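Local coordinates for acyl-CoA synthetase (AMP-forming)/AMP-acid ligase II-like protein (PDB 4GS5) that probably joins a medium-chain fatty acid or related carboxylic acid to coenzyme A at the cost of ATP, through an acyl-adenylate, at residues Val108-Asp120 against Met129-Thr143. Numbering follows the deposited sequence. Where two conformers were deposited one is given.
Sequences VTEPTANPLAGLD and MVPMQLQSILENSAT. With EDO (1,2-ethanediol), chain B.
The loop that leaves strand 105-109 packs along one side of helix 131-139 in the AMP-binding part of the chain, and two side-chain amides, Q133 near the start of the helix and N114 in the loop, pin the two pieces together. Q133 runs out extended beyond CG, and its NE2 gives a nearly straight hydrogen bond to T112 O (2.8 Å, 173°), with the acceptor in the plane of the amide. The same NE2 also reaches C84 O, while OE1 accepts from V130 N, the N-cap residue, so the amide is held from both ends and its flip state is fixed. The next carbonyl of the loop, A113 O, faces the helix, 3.2 Å from Q133 CA in a CA-H...O contact and equally close to S136 CB.

N114 comes at T143 from the opposite direction. With CG anti to the backbone N (chi1 -168°), its amide reaches past I137 to the turn that follows the helix, where N114 ND2 donates to T143 OG1 (3.0 Å, 176°) exactly in the amide plane. N114 OD1 turns back to accept from L116 N, an Asx turn at the head of the type I turn N114-A117, and also rests 3.4 Å from I137 CG1. Next to this amide, P115 and L116 close over the tip of I137: I137 CD1 meets P115 CG at 3.7 Å and L116 CG at 4.0 Å, and selenomethionine M129, ending strand 126-129, brings its CE to the same proline carbon. T143 CG2 packs against A117 CA.

In both amides the NH2 bonds across the interface, that of Q133 also to C84 O, while the C=O accepts a backbone N-H of its own segment, which ties the local shape of the loop and of the helix start directly to their docking around a small apolar centre.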
# COMPACT_ATOMS: atom_id res chain seq x y z
N VAL A 108 25.49 0.26 4.67
CA VAL A 108 24.47 0.03 5.67
C VAL A 108 24.57 1.09 6.75
O VAL A 108 25.64 1.27 7.34
CB VAL A 108 24.62 -1.36 6.30
CG1 VAL A 108 23.45 -1.63 7.25
CG2 VAL A 108 24.69 -2.43 5.22
N THR A 109 23.47 1.78 7.00
CA THR A 109 23.44 2.79 8.05
C THR A 109 22.37 2.45 9.08
O THR A 109 21.47 1.66 8.80
CB THR A 109 23.14 4.19 7.48
OG1 THR A 109 23.34 5.17 8.50
CG2 THR A 109 21.72 4.27 7.01
N GLU A 110 22.47 3.03 10.28
CA GLU A 110 21.47 2.80 11.31
C GLU A 110 20.19 3.48 10.88
O GLU A 110 20.20 4.61 10.39
CB GLU A 110 21.94 3.33 12.68
CG GLU A 110 23.33 2.83 13.06
CD GLU A 110 23.65 2.96 14.55
OE1 GLU A 110 23.01 3.77 15.25
OE2 GLU A 110 24.57 2.24 15.01
N PRO A 111 19.06 2.77 11.03
CA PRO A 111 17.83 3.33 10.49
C PRO A 111 17.42 4.54 11.33
O PRO A 111 17.32 4.43 12.55
CB PRO A 111 16.84 2.18 10.66
CG PRO A 111 17.32 1.44 11.87
CD PRO A 111 18.83 1.60 11.89
N THR A 112 17.24 5.67 10.67
CA THR A 112 16.81 6.91 11.31
C THR A 112 15.89 7.62 10.33
O THR A 112 15.70 7.17 9.20
CB THR A 112 17.98 7.85 11.61
OG1 THR A 112 18.64 8.18 10.38
CG2 THR A 112 18.95 7.20 12.54
N ALA A 113 15.32 8.75 10.76
CA ALA A 113 14.37 9.50 9.94
C ALA A 113 15.05 10.15 8.74
O ALA A 113 14.44 10.34 7.69
CB ALA A 113 13.67 10.57 10.78
N ASN A 114 16.32 10.48 8.91
CA ASN A 114 17.08 11.12 7.84
C ASN A 114 18.35 10.35 7.53
O ASN A 114 19.38 10.56 8.18
CB ASN A 114 17.41 12.57 8.19
CG ASN A 114 17.94 13.35 6.98
OD1 ASN A 114 18.64 12.79 6.12
ND2 ASN A 114 17.60 14.63 6.92
N PRO A 115 18.28 9.45 6.55
CA PRO A 115 19.40 8.59 6.15
C PRO A 115 20.62 9.34 5.62
O PRO A 115 21.70 8.77 5.60
CB PRO A 115 18.80 7.71 5.05
CG PRO A 115 17.55 8.40 4.63
CD PRO A 115 17.04 9.12 5.82
N LEU A 116 20.45 10.59 5.18
CA LEU A 116 21.57 11.36 4.65
C LEU A 116 22.21 12.24 5.70
O LEU A 116 23.30 12.77 5.50
CB LEU A 116 21.11 12.24 3.48
CG LEU A 116 20.82 11.55 2.15
CD1 LEU A 116 20.64 12.61 1.06
CD2 LEU A 116 21.92 10.57 1.77
N ALA A 117 21.54 12.37 6.84
CA ALA A 117 21.96 13.35 7.85
C ALA A 117 23.37 13.10 8.36
O ALA A 117 24.13 14.04 8.57
CB ALA A 117 20.97 13.39 9.01
N GLY A 118 23.71 11.83 8.56
CA GLY A 118 24.98 11.49 9.18
C GLY A 118 26.18 11.37 8.26
O GLY A 118 27.32 11.39 8.70
N LEU A 119 25.93 11.22 6.96
CA LEU A 119 27.04 10.98 6.05
C LEU A 119 27.11 11.96 4.89
O LEU A 119 26.21 11.99 4.04
CB LEU A 119 26.97 9.55 5.51
CG LEU A 119 25.75 9.19 4.67
CD1 LEU A 119 25.11 7.91 5.17
CD2 LEU A 119 24.75 10.33 4.66
N ASP A 120 28.17 12.74 4.84
CA ASP A 120 28.41 13.57 3.67
C ASP A 120 29.26 12.83 2.64
O ASP A 120 29.83 11.77 2.93
CB ASP A 120 29.04 14.92 4.02
CG ASP A 120 28.94 15.92 2.88
OD1 ASP A 120 29.89 15.99 2.07
OD2 ASP A 120 27.90 16.61 2.78
N MSE A 129 13.39 3.35 0.88
CA MSE A 129 13.09 4.01 2.14
C MSE A 129 11.60 4.19 2.31
O MSE A 129 10.83 3.86 1.41
CB MSE A 129 13.84 5.35 2.23
CG MSE A 129 13.41 6.41 1.25
SE MSE A 129 14.51 8.05 1.41
CE MSE A 129 16.26 7.28 1.17
N VAL A 130 11.18 4.66 3.49
CA VAL A 130 9.78 4.96 3.70
C VAL A 130 9.57 6.43 3.38
O VAL A 130 10.53 7.20 3.38
CB VAL A 130 9.26 4.62 5.13
CG1 VAL A 130 9.37 3.12 5.38
CG2 VAL A 130 10.00 5.43 6.19
N PRO A 131 8.33 6.81 3.07
CA PRO A 131 8.02 8.18 2.62
C PRO A 131 8.48 9.24 3.61
O PRO A 131 8.98 10.29 3.19
CB PRO A 131 6.49 8.17 2.52
CG PRO A 131 6.16 6.75 2.15
CD PRO A 131 7.17 5.92 2.94
N MSE A 132 8.30 8.98 4.91
CA MSE A 132 8.73 9.94 5.91
C MSE A 132 10.24 10.19 5.85
O MSE A 132 10.71 11.29 6.17
CB MSE A 132 8.36 9.45 7.30
CG MSE A 132 8.23 10.58 8.27
SE MSE A 132 7.34 10.01 9.88
CE MSE A 132 5.47 10.24 9.36
N GLN A 133 11.00 9.18 5.47
CA GLN A 133 12.45 9.39 5.34
C GLN A 133 12.78 10.35 4.21
O GLN A 133 13.70 11.17 4.33
CB GLN A 133 13.20 8.07 5.17
CG GLN A 133 13.34 7.29 6.48
CD GLN A 133 13.93 5.92 6.26
OE1 GLN A 133 13.50 5.19 5.37
NE2 GLN A 133 14.92 5.56 7.07
N LEU A 134 12.05 10.26 3.10
CA LEU A 134 12.33 11.16 1.99
C LEU A 134 11.87 12.57 2.35
O LEU A 134 12.51 13.56 2.01
CB LEU A 134 11.63 10.70 0.71
CG LEU A 134 11.81 11.59 -0.51
CD1 LEU A 134 13.30 11.74 -0.82
CD2 LEU A 134 11.05 10.99 -1.70
N GLN A 135 10.75 12.67 3.04
CA GLN A 135 10.24 13.98 3.43
C GLN A 135 11.21 14.66 4.39
O GLN A 135 11.38 15.87 4.36
CB GLN A 135 8.85 13.86 4.07
CG GLN A 135 8.03 15.16 4.05
CD GLN A 135 8.27 16.05 5.25
OE1 GLN A 135 8.88 15.63 6.23
NE2 GLN A 135 7.77 17.28 5.19
N SER A 136 11.85 13.86 5.25
CA SER A 136 12.79 14.38 6.25
C SER A 136 14.02 14.95 5.56
O SER A 136 14.50 16.02 5.91
CB SER A 136 13.25 13.28 7.22
OG SER A 136 12.29 13.03 8.22
N ILE A 137 14.54 14.21 4.60
CA ILE A 137 15.66 14.67 3.80
C ILE A 137 15.33 16.00 3.12
O ILE A 137 16.14 16.92 3.11
CB ILE A 137 16.04 13.65 2.72
CG1 ILE A 137 16.71 12.43 3.36
CG2 ILE A 137 16.94 14.30 1.67
CD1 ILE A 137 16.88 11.27 2.39
N LEU A 138 14.13 16.10 2.57
CA LEU A 138 13.68 17.30 1.87
C LEU A 138 13.44 18.51 2.78
O LEU A 138 13.52 19.65 2.32
CB LEU A 138 12.42 17.00 1.06
CG LEU A 138 12.64 16.05 -0.11
CD1 LEU A 138 11.32 15.47 -0.60
CD2 LEU A 138 13.37 16.80 -1.23
N GLU A 139 13.12 18.26 4.05
CA GLU A 139 12.80 19.35 4.97
C GLU A 139 14.03 19.91 5.68
O GLU A 139 14.06 21.08 6.08
CB GLU A 139 11.79 18.87 6.01
CG GLU A 139 10.38 18.78 5.48
CD GLU A 139 9.73 20.14 5.32
OE1 GLU A 139 9.62 20.86 6.34
OE2 GLU A 139 9.33 20.48 4.18
N ASN A 140 15.02 19.05 5.84
CA ASN A 140 16.23 19.39 6.58
C ASN A 140 17.23 20.05 5.63
O ASN A 140 17.87 19.38 4.81
CB ASN A 140 16.80 18.13 7.22
CG ASN A 140 17.96 18.42 8.14
OD1 ASN A 140 18.65 19.43 7.99
ND2 ASN A 140 18.18 17.53 9.11
N SER A 141 17.36 21.37 5.75
CA SER A 141 18.13 22.15 4.78
C SER A 141 19.63 21.87 4.79
O SER A 141 20.39 22.50 4.06
CB SER A 141 17.87 23.65 4.96
OG SER A 141 16.72 24.05 4.22
N ALA A 142 20.04 20.92 5.62
CA ALA A 142 21.41 20.44 5.61
C ALA A 142 21.52 19.26 4.65
O ALA A 142 22.61 18.91 4.21
CB ALA A 142 21.84 20.04 6.99
N THR A 143 20.37 18.65 4.34
CA THR A 143 20.34 17.47 3.48
C THR A 143 19.49 17.68 2.24
O THR A 143 19.63 16.95 1.26
CB THR A 143 19.83 16.21 4.24
OG1 THR A 143 18.49 16.42 4.70
CG2 THR A 143 20.74 15.90 5.43
C1 EDO B . 4.19 7.50 6.20
O1 EDO B . 4.44 8.91 6.11
C2 EDO B . 5.32 6.70 5.54
O2 EDO B . 6.56 6.84 6.24